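PDB 4BY6: general negative regulator of transcription subunit 2 from Saccharomyces cerevisiae, which is required for the integrity of the CCR4-NOT core complex, the major cytoplasmic mRNA deadenylase, whose NOT proteins negatively regulate transcription of many genes. Local coordinates for residues E[114-119]-E[126-131]. Residues are numbered along the deposited sequence; the frame is centred on the assembly and turned at random.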
loop_
_atom_site.group_PDB
_atom_site.type_symbol
_atom_site.label_atom_id
_atom_site.label_comp_id
_atom_site.label_asym_id
_atom_site.label_seq_id
_atom_site.Cartn_x
_atom_site.Cartn_y
_atom_site.Cartn_z
ATOM N N PHE E 114 5.215 -17.527 -26.229
ATOM C CA PHE E 114 5.464 -17.263 -24.821
ATOM C C PHE E 114 6.879 -17.682 -24.412
ATOM O O PHE E 114 7.649 -16.894 -23.843
ATOM C CB PHE E 114 4.444 -18.002 -23.975
ATOM C CG PHE E 114 4.604 -17.781 -22.517
ATOM C CD1 PHE E 114 3.885 -16.775 -21.878
ATOM C CD2 PHE E 114 5.467 -18.585 -21.770
ATOM C CE1 PHE E 114 4.024 -16.555 -20.511
ATOM C CE2 PHE E 114 5.619 -18.377 -20.390
ATOM C CZ PHE E 114 4.893 -17.363 -19.763
ATOM N N LEU E 115 7.208 -18.938 -24.688
ATOM C CA LEU E 115 8.549 -19.432 -24.397
ATOM C C LEU E 115 9.647 -18.632 -25.106
ATOM O O LEU E 115 10.627 -18.229 -24.480
ATOM C CB LEU E 115 8.644 -20.900 -24.791
ATOM C CG LEU E 115 7.884 -21.815 -23.852
ATOM C CD1 LEU E 115 7.819 -23.209 -24.466
ATOM C CD2 LEU E 115 8.571 -21.816 -22.470
ATOM N N PHE E 116 9.469 -18.396 -26.406
ATOM C CA PHE E 116 10.446 -17.669 -27.217
ATOM C C PHE E 116 10.722 -16.257 -26.670
ATOM O O PHE E 116 11.840 -15.752 -26.746
ATOM C CB PHE E 116 9.955 -17.587 -28.664
ATOM C CG PHE E 116 10.782 -16.693 -29.546
ATOM C CD1 PHE E 116 11.884 -17.185 -30.217
ATOM C CD2 PHE E 116 10.445 -15.347 -29.710
ATOM C CE1 PHE E 116 12.647 -16.367 -31.045
ATOM C CE2 PHE E 116 11.195 -14.516 -30.541
ATOM C CZ PHE E 116 12.295 -15.027 -31.215
ATOM N N TYR E 117 9.692 -15.620 -26.129
ATOM C CA TYR E 117 9.841 -14.285 -25.577
ATOM C C TYR E 117 10.212 -14.304 -24.097
ATOM O O TYR E 117 10.477 -13.250 -23.532
ATOM C CB TYR E 117 8.560 -13.486 -25.754
ATOM C CG TYR E 117 8.376 -12.922 -27.133
ATOM C CD1 TYR E 117 9.115 -11.823 -27.563
ATOM C CD2 TYR E 117 7.457 -13.481 -28.013
ATOM C CE1 TYR E 117 8.945 -11.285 -28.823
ATOM C CE2 TYR E 117 7.285 -12.953 -29.288
ATOM C CZ TYR E 117 8.029 -11.849 -29.685
ATOM O OH TYR E 117 7.852 -11.332 -30.956
ATOM N N LYS E 118 10.203 -15.473 -23.453
ATOM C CA LYS E 118 10.488 -15.500 -22.012
ATOM C C LYS E 118 11.887 -16.007 -21.647
ATOM O O LYS E 118 12.403 -15.686 -20.573
ATOM C CB LYS E 118 9.453 -16.337 -21.264
ATOM C CG LYS E 118 9.315 -15.917 -19.812
ATOM C CD LYS E 118 8.744 -17.023 -18.919
ATOM C CE LYS E 118 8.700 -16.596 -17.449
ATOM N NZ LYS E 118 7.850 -17.514 -16.635
ATOM N N HIS E 119 12.502 -16.787 -22.534
ATOM C CA HIS E 119 13.804 -17.392 -22.237
ATOM C C HIS E 119 14.871 -17.146 -23.309
ATOM O O HIS E 119 15.261 -18.066 -24.032
ATOM C CB HIS E 119 13.617 -18.893 -22.007
ATOM C CG HIS E 119 12.634 -19.190 -20.929
ATOM N ND1 HIS E 119 12.941 -19.053 -19.592
ATOM C CD2 HIS E 119 11.335 -19.584 -20.980
ATOM C CE1 HIS E 119 11.879 -19.363 -18.861
ATOM N NE2 HIS E 119 10.894 -19.685 -19.683
ATOM N N GLU E 126 15.601 -21.545 -28.966
ATOM C CA GLU E 126 15.967 -22.123 -30.250
ATOM C C GLU E 126 14.950 -23.185 -30.738
ATOM O O GLU E 126 14.639 -23.278 -31.938
ATOM C CB GLU E 126 17.358 -22.739 -30.173
ATOM C CG GLU E 126 17.841 -23.324 -31.489
ATOM C CD GLU E 126 18.262 -22.260 -32.493
ATOM O OE1 GLU E 126 18.414 -21.077 -32.108
ATOM O OE2 GLU E 126 18.416 -22.610 -33.678
ATOM N N LEU E 127 14.450 -24.005 -29.824
ATOM C CA LEU E 127 13.527 -25.041 -30.238
ATOM C C LEU E 127 12.185 -24.427 -30.683
ATOM O O LEU E 127 11.602 -24.838 -31.694
ATOM C CB LEU E 127 13.340 -26.059 -29.114
ATOM C CG LEU E 127 14.517 -27.008 -28.831
ATOM C CD1 LEU E 127 14.078 -28.089 -27.882
ATOM C CD2 LEU E 127 15.106 -27.648 -30.090
ATOM N N THR E 128 11.711 -23.421 -29.960
ATOM C CA THR E 128 10.483 -22.749 -30.371
ATOM C C THR E 128 10.685 -21.966 -31.679
ATOM O O THR E 128 9.780 -21.855 -32.491
ATOM C CB THR E 128 9.955 -21.808 -29.278
ATOM O OG1 THR E 128 11.011 -20.959 -28.812
ATOM C CG2 THR E 128 9.416 -22.624 -28.116
ATOM N N TYR E 129 11.863 -21.406 -31.877
ATOM C CA TYR E 129 12.145 -20.790 -33.155
ATOM C C TYR E 129 12.038 -21.824 -34.284
ATOM O O TYR E 129 11.411 -21.574 -35.316
ATOM C CB TYR E 129 13.537 -20.151 -33.162
ATOM C CG TYR E 129 14.005 -19.810 -34.558
ATOM C CD1 TYR E 129 13.592 -18.647 -35.173
ATOM C CD2 TYR E 129 14.818 -20.684 -35.284
ATOM C CE1 TYR E 129 14.010 -18.328 -36.450
ATOM C CE2 TYR E 129 15.235 -20.377 -36.566
ATOM C CZ TYR E 129 14.827 -19.194 -37.145
ATOM O OH TYR E 129 15.214 -18.865 -38.425
ATOM N N LEU E 130 12.653 -22.983 -34.094
ATOM C CA LEU E 130 12.640 -23.995 -35.155
ATOM C C LEU E 130 11.239 -24.522 -35.435
ATOM O O LEU E 130 10.874 -24.750 -36.592
ATOM C CB LEU E 130 13.560 -25.153 -34.799
ATOM C CG LEU E 130 15.028 -24.767 -34.690
ATOM C CD1 LEU E 130 15.796 -25.892 -34.065
ATOM C CD2 LEU E 130 15.587 -24.415 -36.044
ATOM N N GLU E 131 10.463 -24.708 -34.370
ATOM C CA GLU E 131 9.103 -25.219 -34.479
ATOM C C GLU E 131 8.169 -24.193 -35.141
ATOM O O GLU E 131 7.322 -24.533 -35.976
ATOM C CB GLU E 131 8.590 -25.609 -33.105
ATOM C CG GLU E 131 7.175 -26.099 -33.088
ATOM C CD GLU E 131 6.992 -27.437 -33.770
ATOM O OE1 GLU E 131 7.974 -28.204 -33.886
ATOM O OE2 GLU E 131 5.849 -27.717 -34.190
#
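T128 meets L115 and F116 with its two branches, one to each residue. Its methyl CG2 lies 3.8 Å from CB and 4.0 Å from CD1 of L115, the two side chains crossing at about a right angle. Its hydroxyl OG1 comes 3.5 Å from CB of F116 and stands at the edge of that ring, near its plane. This split follows from chi1 of T128 (50°), which sets OG1 between the backbone N and the carbonyl carbon and leaves CG2 anti to the carbonyl carbon. The hydroxyl bonds back to the carbonyl oxygens of I124 and Q125, one turn earlier in its own helix. A looser apolar touch, F116 CE1 to Y129 CB at 4.4 Å, extends the contact. With an alanine in place of T128, L115 would probably face a gap where the methyl sat, F116 CB would lose its close neighbour, and the carbonyls of I124 and Q125 their hydroxyl partner. The small T128 lies where the backbones come close: the CA atoms of F116 and T128 are 6.0 Å apart, and the segment axes approach to 8.7 Å with N-to-C directions 138° apart, roughly antiparallel. Further out, Q125 NE2 bonds to F116 O, tying helix 109-118 to helix 123-134. The two form a helical hairpin, from which F116 reaches the sheet, meeting Y139 (strand 138-140) and W146 (strand 145-149) edge-to-face.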